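Local coordinates for transcriptional regulator, TetR family (Cytophaga hutchinsonii, PDB 3EUP), which probably binds operator DNA through an N-terminal helix-turn-helix domain and regulates transcription as a dimer, as TetR-family regulators do, at residues A30-L34 with T35-E39; P154-V158 with T159-F163; A167-E170 with G171-I175; D194-A197 with G198-V201. All coordinates share one frame; numbering follows the deposited sequence.

Contact 1. Residues A30-L34 with T35-E39; sequences AGTSL and TDLTE
S33 and D36 hold each other in a capping box that starts helix 34-41. The backbone N of S33 donates to D36 OD2 at 2.7 Å in an almost straight bond (174°), meeting the oxygen on its anti side, somewhat out of the carboxylate plane. In return S33 OG accepts from D36 N at 3.1 Å; with chi1 at 73° the hydroxyl lies between its own backbone N and carbonyl carbon, turned to the first turn of the helix. The same hydroxyl makes a weak bond to D36 OD2, which thus receives two groups of one residue. The other carboxylate oxygen, D36 OD1, forms a salt bridge with K27. With an alanine here, S33 N would probably lose its acceptor and the ammonium of K27 its mate. L34 carries the next turn: its carbonyl O takes T38 N at 2.9 Å, and its CD1 lies 4.0 Å from T38 CG2. Behind the cap, T32 CG2 rests against L37 CD2 at 3.6 Å, the two side chains crossing at about a right angle, while T32 OG1 bonds back to G28 O. The T32 and L37 side chains lean on helix 10-31, and L34, L37 and T38 reach towards helix 45-48 and the residue Y49 that follows it, within the region expected to bind DNA.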
loop_
_atom_site.group_PDB
_atom_site.type_symbol
_atom_site.label_atom_id
_atom_site.label_comp_id
_atom_site.label_asym_id
_atom_site.label_seq_id
_atom_site.Cartn_x
_atom_site.Cartn_y
_atom_site.Cartn_z
ATOM N N ALA A 30 15.264 5.989 -3.639
ATOM C CA ALA A 30 16.201 6.535 -2.620
ATOM C C ALA A 30 17.128 5.465 -2.081
ATOM O O ALA A 30 18.270 5.759 -1.791
ATOM C CB ALA A 30 15.460 7.236 -1.451
ATOM N N GLY A 31 16.662 4.231 -1.941
ATOM C CA GLY A 31 17.500 3.196 -1.366
ATOM C C GLY A 31 18.421 2.494 -2.367
ATOM O O GLY A 31 19.257 1.664 -1.990
ATOM N N THR A 32 18.264 2.803 -3.651
ATOM C CA THR A 32 19.046 2.121 -4.670
ATOM C C THR A 32 20.224 2.993 -5.011
ATOM O O THR A 32 20.039 4.122 -5.449
ATOM C CB THR A 32 18.183 1.813 -5.921
ATOM O OG1 THR A 32 17.149 0.880 -5.542
ATOM C CG2 THR A 32 19.029 1.192 -7.045
ATOM N N SER A 33 21.425 2.483 -4.768
ATOM C CA SER A 33 22.671 3.228 -5.006
ATOM C C SER A 33 23.331 2.777 -6.301
ATOM O O SER A 33 22.924 1.804 -6.927
ATOM C CB SER A 33 23.674 2.957 -3.884
ATOM O OG SER A 33 24.202 1.641 -4.028
ATOM N N LEU A 34 24.376 3.485 -6.685
ATOM C CA LEU A 34 25.128 3.132 -7.901
ATOM C C LEU A 34 25.741 1.765 -7.792
ATOM O O LEU A 34 25.727 1.009 -8.762
ATOM C CB LEU A 34 26.227 4.140 -8.174
ATOM C CG LEU A 34 27.142 3.818 -9.367
ATOM C CD1 LEU A 34 26.279 3.773 -10.657
ATOM C CD2 LEU A 34 28.264 4.825 -9.442
ATOM N N THR A 35 26.275 1.424 -6.621
ATOM C CA THR A 35 26.911 0.118 -6.483
ATOM C C THR A 35 25.870 -1.008 -6.452
ATOM O O THR A 35 26.169 -2.144 -6.810
ATOM C CB THR A 35 27.813 0.042 -5.261
ATOM O OG1 THR A 35 27.004 -0.039 -4.090
ATOM C CG2 THR A 35 28.678 1.262 -5.172
ATOM N N ASP A 36 24.645 -0.703 -6.040
ATOM C CA ASP A 36 23.547 -1.651 -6.203
ATOM C C ASP A 36 23.381 -1.926 -7.705
ATOM O O ASP A 36 23.218 -3.062 -8.101
ATOM C CB ASP A 36 22.215 -1.102 -5.643
ATOM C CG ASP A 36 22.207 -0.943 -4.118
ATOM O OD1 ASP A 36 22.807 -1.789 -3.397
ATOM O OD2 ASP A 36 21.582 0.033 -3.638
ATOM N N LEU A 37 23.458 -0.883 -8.532
ATOM C CA LEU A 37 23.199 -1.016 -9.970
ATOM C C LEU A 37 24.323 -1.735 -10.733
ATOM O O LEU A 37 24.048 -2.599 -11.580
ATOM C CB LEU A 37 22.951 0.361 -10.611
ATOM C CG LEU A 37 21.716 1.169 -10.193
ATOM C CD1 LEU A 37 21.597 2.441 -11.081
ATOM C CD2 LEU A 37 20.461 0.320 -10.267
ATOM N N THR A 38 25.573 -1.356 -10.447
ATOM C CA THR A 38 26.725 -1.992 -11.045
ATOM C C THR A 38 26.858 -3.438 -10.547
ATOM O O THR A 38 27.291 -4.282 -11.310
ATOM C CB THR A 38 28.045 -1.203 -10.811
ATOM O OG1 THR A 38 28.346 -1.155 -9.412
ATOM C CG2 THR A 38 27.950 0.201 -11.341
ATOM N N GLU A 39 26.487 -3.737 -9.294
ATOM C CA GLU A 39 26.493 -5.132 -8.840
ATOM C C GLU A 39 25.408 -5.947 -9.531
ATOM O O GLU A 39 25.661 -7.043 -9.993
ATOM C CB GLU A 39 26.301 -5.281 -7.335
ATOM C CG GLU A 39 27.493 -4.876 -6.468
ATOM C CD GLU A 39 27.228 -5.121 -4.955
ATOM O OE1 GLU A 39 26.169 -5.734 -4.613
ATOM O OE2 GLU A 39 28.093 -4.733 -4.123
#

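Contact 2. Residues P154-V158 with T159-F163; sequences PDTDV and TKIAF
T156 and I161 meet on the tight, buried side of this helix start, where T156 CG2 lies 4.1 Å from I161 CG1 and the two side chains cross at about a right angle; the still shorter approach of I161 CD1 is doubtful, because that atom clashes with the backbone O of D157. Both side chains also touch I199, whereas T156 OG1 is bonded to R153 O. Buried as well, A162 donates its backbone N to V158 O at 3.0 Å, and V158 and A162 both rest on V140 of helix 122-148. D157 is the N-cap of helix 158-179. Its CG stands anti to the backbone N (chi1 -176°), which brings OD1 to 3.2 Å from K160 N; that N-H points straight at the oxygen (169°) but meets it from above the carboxylate plane. Replacing D157 by a valine is likely to leave K160 N without its capping acceptor and the helix start less firmly fixed. The partly exposed side is looser: although D157 OD2 touches K160 CB at 3.3 Å, the lysine chain bends at chi3 and heads off, its NZ staying 4.9 Å from D157 OD2. That ammonium instead forms salt bridges with D194 and E190 of the second subunit.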
loop_
_atom_site.group_PDB
_atom_site.type_symbol
_atom_site.label_atom_id
_atom_site.label_comp_id
_atom_site.label_asym_id
_atom_site.label_seq_id
_atom_site.Cartn_x
_atom_site.Cartn_y
_atom_site.Cartn_z
ATOM N N PRO A 154 -27.665 -4.875 -14.632
ATOM C CA PRO A 154 -27.515 -3.546 -15.235
ATOM C C PRO A 154 -27.520 -2.401 -14.215
ATOM O O PRO A 154 -27.043 -1.312 -14.525
ATOM C CB PRO A 154 -28.720 -3.445 -16.202
ATOM C CG PRO A 154 -29.737 -4.395 -15.658
ATOM C CD PRO A 154 -29.018 -5.440 -14.830
ATOM N N ASP A 155 -28.004 -2.627 -12.997
ATOM C CA ASP A 155 -27.941 -1.537 -11.991
ATOM C C ASP A 155 -26.558 -1.404 -11.302
ATOM O O ASP A 155 -26.374 -0.541 -10.442
ATOM C CB ASP A 155 -29.067 -1.656 -10.951
ATOM C CG ASP A 155 -28.912 -2.855 -10.037
ATOM O OD1 ASP A 155 -29.783 -3.017 -9.163
ATOM O OD2 ASP A 155 -27.949 -3.640 -10.188
ATOM N N THR A 156 -25.599 -2.241 -11.692
ATOM C CA THR A 156 -24.267 -2.236 -11.090
ATOM C C THR A 156 -23.564 -0.877 -11.204
ATOM O O THR A 156 -23.506 -0.297 -12.288
ATOM C CB THR A 156 -23.352 -3.261 -11.766
ATOM O OG1 THR A 156 -23.936 -4.562 -11.677
ATOM C CG2 THR A 156 -21.967 -3.256 -11.121
ATOM N N ASP A 157 -23.003 -0.391 -10.096
ATOM C CA ASP A 157 -22.173 0.812 -10.156
ATOM C C ASP A 157 -20.776 0.378 -10.565
ATOM O O ASP A 157 -19.944 0.037 -9.717
ATOM C CB ASP A 157 -22.137 1.507 -8.816
ATOM C CG ASP A 157 -21.368 2.817 -8.854
ATOM O OD1 ASP A 157 -20.611 3.110 -9.828
ATOM O OD2 ASP A 157 -21.542 3.572 -7.880
ATOM N N VAL A 158 -20.517 0.438 -11.864
ATOM C CA VAL A 158 -19.331 -0.151 -12.449
ATOM C C VAL A 158 -18.061 0.510 -11.930
ATOM O O VAL A 158 -17.103 -0.198 -11.596
ATOM C CB VAL A 158 -19.361 -0.091 -13.984
ATOM C CG1 VAL A 158 -18.051 -0.551 -14.535
ATOM C CG2 VAL A 158 -20.559 -0.938 -14.556
ATOM N N THR A 159 -18.049 1.842 -11.873
ATOM C CA THR A 159 -16.868 2.577 -11.375
ATOM C C THR A 159 -16.583 2.248 -9.918
ATOM O O THR A 159 -15.424 1.950 -9.539
ATOM C CB THR A 159 -17.016 4.098 -11.560
ATOM O OG1 THR A 159 -17.080 4.381 -12.947
ATOM C CG2 THR A 159 -15.806 4.844 -11.008
ATOM N N LYS A 160 -17.621 2.295 -9.083
ATOM C CA LYS A 160 -17.485 1.895 -7.679
ATOM C C LYS A 160 -16.895 0.478 -7.476
ATOM O O LYS A 160 -15.995 0.272 -6.633
ATOM C CB LYS A 160 -18.814 1.981 -6.915
ATOM C CG LYS A 160 -18.709 1.447 -5.489
ATOM C CD LYS A 160 -19.874 1.817 -4.593
ATOM C CE LYS A 160 -20.991 0.815 -4.622
ATOM N NZ LYS A 160 -22.002 1.166 -3.593
ATOM N N ILE A 161 -17.401 -0.492 -8.221
ATOM C CA ILE A 161 -16.906 -1.864 -8.141
ATOM C C ILE A 161 -15.435 -1.973 -8.590
ATOM O O ILE A 161 -14.609 -2.630 -7.934
ATOM C CB ILE A 161 -17.784 -2.876 -8.943
ATOM C CG1 ILE A 161 -19.107 -3.110 -8.216
ATOM C CG2 ILE A 161 -17.053 -4.231 -9.081
ATOM C CD1 ILE A 161 -20.099 -2.035 -8.475
ATOM N N ALA A 162 -15.117 -1.284 -9.667
ATOM C CA ALA A 162 -13.775 -1.333 -10.239
ATOM C C ALA A 162 -12.739 -0.760 -9.237
ATOM O O ALA A 162 -11.704 -1.375 -9.018
ATOM C CB ALA A 162 -13.753 -0.571 -11.612
ATOM N N PHE A 163 -13.034 0.374 -8.612
ATOM C CA PHE A 163 -12.105 0.956 -7.620
ATOM C C PHE A 163 -12.046 0.105 -6.361
ATOM O O PHE A 163 -10.991 -0.054 -5.816
ATOM C CB PHE A 163 -12.408 2.414 -7.254
ATOM C CG PHE A 163 -11.898 3.412 -8.259
ATOM C CD1 PHE A 163 -10.544 3.521 -8.527
ATOM C CD2 PHE A 163 -12.772 4.252 -8.926
ATOM C CE1 PHE A 163 -10.077 4.418 -9.451
ATOM C CE2 PHE A 163 -12.313 5.178 -9.866
ATOM C CZ PHE A 163 -10.963 5.273 -10.123
#

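Contact 3. Residues A167-E170 with G171-I175; sequences ALVE and GAILI
Four successive backbone bonds join A167-E170 to G171-I175 in the middle of helix 158-179, each from an N-H to the carbonyl four residues earlier. The shortest, G171 N to A167 O, measures 2.8 Å, and the last, L174 N to E170 O, 3.1 Å. A172 N meets L168 O from above the carbonyl plane, 36° out of it, whereas the other three donors are tilted less. A172 CB sits over the carbonyl oxygens of the preceding turn, 3.3 Å from L168 O. At G171 a beta carbon would come too near A167 O.

Apolar contacts along the same turns are light: V169 CG1 stands 4.3 Å from I173 CD1, one turn on.

The one polar side chain, E170, bends at chi2 (-57°) and runs side by side with I173, its OE2 lying 3.9 Å from I173 CD1. This side chain is buried and touches C108, L110, L111 and W135, a setting that may favour the protonated form if no polar partner is near. I173 adds F103 to the same wall, while on another face L168 and A172 pack on V188 of helix 182-197.

The second subunit covers part of the helix as well: L168 meets L168 of that subunit, E170 touches its L174, and L174 in turn touches its E170. Such reciprocal helix contacts are characteristic of the C-terminal dimerisation domain of TetR-family regulators, where the last two long helices usually build the subunit interface.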
loop_
_atom_site.group_PDB
_atom_site.type_symbol
_atom_site.label_atom_id
_atom_site.label_comp_id
_atom_site.label_asym_id
_atom_site.label_seq_id
_atom_site.Cartn_x
_atom_site.Cartn_y
_atom_site.Cartn_z
ATOM N N ALA A 167 -8.782 -1.653 -4.545
ATOM C CA ALA A 167 -8.507 -1.483 -3.141
ATOM C C ALA A 167 -8.331 -2.809 -2.460
ATOM O O ALA A 167 -7.429 -2.985 -1.638
ATOM C CB ALA A 167 -9.624 -0.661 -2.455
ATOM N N LEU A 168 -9.221 -3.740 -2.752
ATOM C CA LEU A 168 -9.159 -5.021 -2.106
ATOM C C LEU A 168 -7.906 -5.819 -2.469
ATOM O O LEU A 168 -7.336 -6.476 -1.597
ATOM C CB LEU A 168 -10.406 -5.834 -2.402
ATOM C CG LEU A 168 -11.678 -5.463 -1.635
ATOM C CD1 LEU A 168 -12.887 -6.253 -2.244
ATOM C CD2 LEU A 168 -11.488 -5.723 -0.149
ATOM N N VAL A 169 -7.478 -5.768 -3.731
ATOM C CA VAL A 169 -6.309 -6.485 -4.154
ATOM C C VAL A 169 -5.042 -5.874 -3.518
ATOM O O VAL A 169 -4.253 -6.578 -2.906
ATOM C CB VAL A 169 -6.204 -6.544 -5.688
ATOM C CG1 VAL A 169 -4.836 -7.112 -6.128
ATOM C CG2 VAL A 169 -7.364 -7.409 -6.249
ATOM N N GLU A 170 -4.902 -4.552 -3.613
ATOM C CA GLU A 170 -3.749 -3.880 -3.083
ATOM C C GLU A 170 -3.692 -3.967 -1.555
ATOM O O GLU A 170 -2.626 -4.114 -1.010
ATOM C CB GLU A 170 -3.703 -2.444 -3.585
ATOM C CG GLU A 170 -3.623 -2.364 -5.112
ATOM C CD GLU A 170 -2.421 -3.104 -5.681
ATOM O OE1 GLU A 170 -1.281 -2.552 -5.629
ATOM O OE2 GLU A 170 -2.629 -4.218 -6.217
ATOM N N GLY A 171 -4.851 -3.903 -0.900
ATOM C CA GLY A 171 -4.974 -4.066 0.540
ATOM C C GLY A 171 -4.631 -5.474 0.995
ATOM O O GLY A 171 -3.993 -5.634 2.040
ATOM N N ALA A 172 -5.016 -6.482 0.199
ATOM C CA ALA A 172 -4.658 -7.873 0.466
ATOM C C ALA A 172 -3.150 -8.015 0.433
ATOM O O ALA A 172 -2.584 -8.575 1.346
ATOM C CB ALA A 172 -5.369 -8.877 -0.550
ATOM N N ILE A 173 -2.498 -7.457 -0.594
ATOM C CA ILE A 173 -1.040 -7.527 -0.729
ATOM C C ILE A 173 -0.352 -6.886 0.482
ATOM O O ILE A 173 0.577 -7.475 1.081
ATOM C CB ILE A 173 -0.543 -6.961 -2.078
ATOM C CG1 ILE A 173 -1.096 -7.819 -3.270
ATOM C CG2 ILE A 173 1.022 -6.768 -2.064
ATOM C CD1 ILE A 173 -0.756 -7.283 -4.679
ATOM N N LEU A 174 -0.862 -5.731 0.898
ATOM C CA LEU A 174 -0.311 -4.988 2.034
ATOM C C LEU A 174 -0.311 -5.801 3.312
ATOM O O LEU A 174 0.691 -5.855 4.014
ATOM C CB LEU A 174 -1.077 -3.682 2.268
ATOM C CG LEU A 174 -0.594 -2.891 3.493
ATOM C CD1 LEU A 174 0.797 -2.359 3.240
ATOM C CD2 LEU A 174 -1.585 -1.747 3.833
ATOM N N ILE A 175 -1.429 -6.460 3.582
ATOM C CA ILE A 175 -1.567 -7.298 4.751
ATOM C C ILE A 175 -0.614 -8.491 4.670
ATOM O O ILE A 175 0.103 -8.858 5.643
ATOM C CB ILE A 175 -2.997 -7.756 4.872
ATOM C CG1 ILE A 175 -3.883 -6.568 5.263
ATOM C CG2 ILE A 175 -3.155 -8.931 5.891
ATOM C CD1 ILE A 175 -5.409 -6.815 5.129
#

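Contact 4. Residues D194-A197 with G198-V201; sequences DLIA and GIEV
I196 O is approached by two backbone N-H groups as helix 182-197 ends: I199 N donates to it at 2.9 Å, and E200 N adds a weak bond at 3.4 Å. The I199 donor stands 60° out of the carbonyl plane, as the chain tightens from the regular helical spacing of four residues to three. E200 N also bonds to A197 O at 3.2 Å, closing a type I beta turn from A197 to E200. One residue before I199, G198 N still keeps the helical bond to D194 O at 3.0 Å, with a weak second one to L195 O.

Among the side chains, I199 has CG1 between its backbone N and carbonyl carbon (chi1 65°), which sets CG1 over I196 O and 4.4 Å from I196 CG2. The side chain of E200 is extended beyond CG and folds back alongside the turn, with OE1 only 3.2 Å from A197 CA; its other oxygen, OE2, is held in a salt bridge by K85.

Around the turn, I199 packs against F152, I196 rests on helix 84-88, and R153 bonds to the backbone of G198 and I199. The helix thus ends in bonds three residues apart and a type I beta turn, here at the close of the last helix of the ligand-binding and dimerisation domain expected for this family.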
loop_
_atom_site.group_PDB
_atom_site.type_symbol
_atom_site.label_atom_id
_atom_site.label_comp_id
_atom_site.label_asym_id
_atom_site.label_seq_id
_atom_site.Cartn_x
_atom_site.Cartn_y
_atom_site.Cartn_z
ATOM N N ASP A 194 -16.805 -12.195 -2.850
ATOM C CA ASP A 194 -18.126 -11.735 -2.387
ATOM C C ASP A 194 -18.588 -10.448 -3.132
ATOM O O ASP A 194 -19.759 -10.310 -3.476
ATOM C CB ASP A 194 -18.120 -11.478 -0.875
ATOM C CG ASP A 194 -17.752 -12.725 -0.065
ATOM O OD1 ASP A 194 -17.979 -13.848 -0.570
ATOM O OD2 ASP A 194 -17.240 -12.602 1.075
ATOM N N LEU A 195 -17.680 -9.510 -3.376
ATOM C CA LEU A 195 -18.059 -8.287 -4.073
ATOM C C LEU A 195 -18.644 -8.616 -5.443
ATOM O O LEU A 195 -19.691 -8.113 -5.819
ATOM C CB LEU A 195 -16.844 -7.339 -4.220
ATOM C CG LEU A 195 -17.007 -5.959 -4.842
ATOM C CD1 LEU A 195 -17.895 -5.055 -3.942
ATOM C CD2 LEU A 195 -15.656 -5.318 -5.058
ATOM N N ILE A 196 -17.960 -9.475 -6.184
ATOM C CA ILE A 196 -18.384 -9.782 -7.553
ATOM C C ILE A 196 -19.652 -10.665 -7.583
ATOM O O ILE A 196 -20.596 -10.400 -8.385
ATOM C CB ILE A 196 -17.209 -10.332 -8.365
ATOM C CG1 ILE A 196 -16.174 -9.217 -8.481
ATOM C CG2 ILE A 196 -17.701 -10.782 -9.763
ATOM C CD1 ILE A 196 -14.832 -9.707 -8.700
ATOM N N ALA A 197 -19.731 -11.621 -6.651
ATOM C CA ALA A 197 -20.967 -12.412 -6.459
ATOM C C ALA A 197 -22.155 -11.486 -6.244
ATOM O O ALA A 197 -23.238 -11.746 -6.737
ATOM C CB ALA A 197 -20.849 -13.385 -5.288
ATOM N N GLY A 198 -21.931 -10.389 -5.531
ATOM C CA GLY A 198 -22.979 -9.447 -5.232
ATOM C C GLY A 198 -23.441 -8.624 -6.418
ATOM O O GLY A 198 -24.445 -7.946 -6.303
ATOM N N ILE A 199 -22.733 -8.645 -7.543
ATOM C CA ILE A 199 -23.215 -7.924 -8.709
ATOM C C ILE A 199 -23.872 -8.880 -9.753
ATOM O O ILE A 199 -24.432 -8.430 -10.741
ATOM C CB ILE A 199 -22.131 -7.029 -9.375
ATOM C CG1 ILE A 199 -20.992 -7.857 -9.964
ATOM C CG2 ILE A 199 -21.599 -5.997 -8.369
ATOM C CD1 ILE A 199 -20.139 -7.116 -10.999
ATOM N N GLU A 200 -23.789 -10.177 -9.513
ATOM C CA GLU A 200 -24.363 -11.154 -10.415
ATOM C C GLU A 200 -25.878 -11.031 -10.572
ATOM O O GLU A 200 -26.596 -10.674 -9.644
ATOM C CB GLU A 200 -24.016 -12.554 -9.938
ATOM C CG GLU A 200 -22.567 -12.922 -10.186
ATOM C CD GLU A 200 -22.178 -14.262 -9.569
ATOM O OE1 GLU A 200 -22.439 -14.480 -8.364
ATOM O OE2 GLU A 200 -21.598 -15.106 -10.287
ATOM N N VAL A 201 -26.365 -11.333 -11.766
ATOM C CA VAL A 201 -27.806 -11.348 -12.019
ATOM C C VAL A 201 -28.495 -12.329 -11.052
ATOM O O VAL A 201 -27.886 -13.308 -10.615
ATOM C CB VAL A 201 -28.092 -11.704 -13.494
ATOM C CG1 VAL A 201 -27.719 -10.520 -14.425
ATOM C CG2 VAL A 201 -27.331 -12.965 -13.894
#

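All four contacts are local and follow in series, so none nests within or crosses another. Contact 1 turns the chain from helix 10-31 into helix 34-41 in the region expected to bind DNA; its centre lies about 43 Å from that of contact 2, on the opposite side of the chain's centre. Contact 2 closes the loop after helix 122-148 and opens helix 158-179, whose middle is contact 3. Contact 4 ends helix 182-197, the next helix, and returns to the others, packing on both contact 2 and contact 3. Across the dimer, contact 2 of one subunit also meets contact 4 of the other.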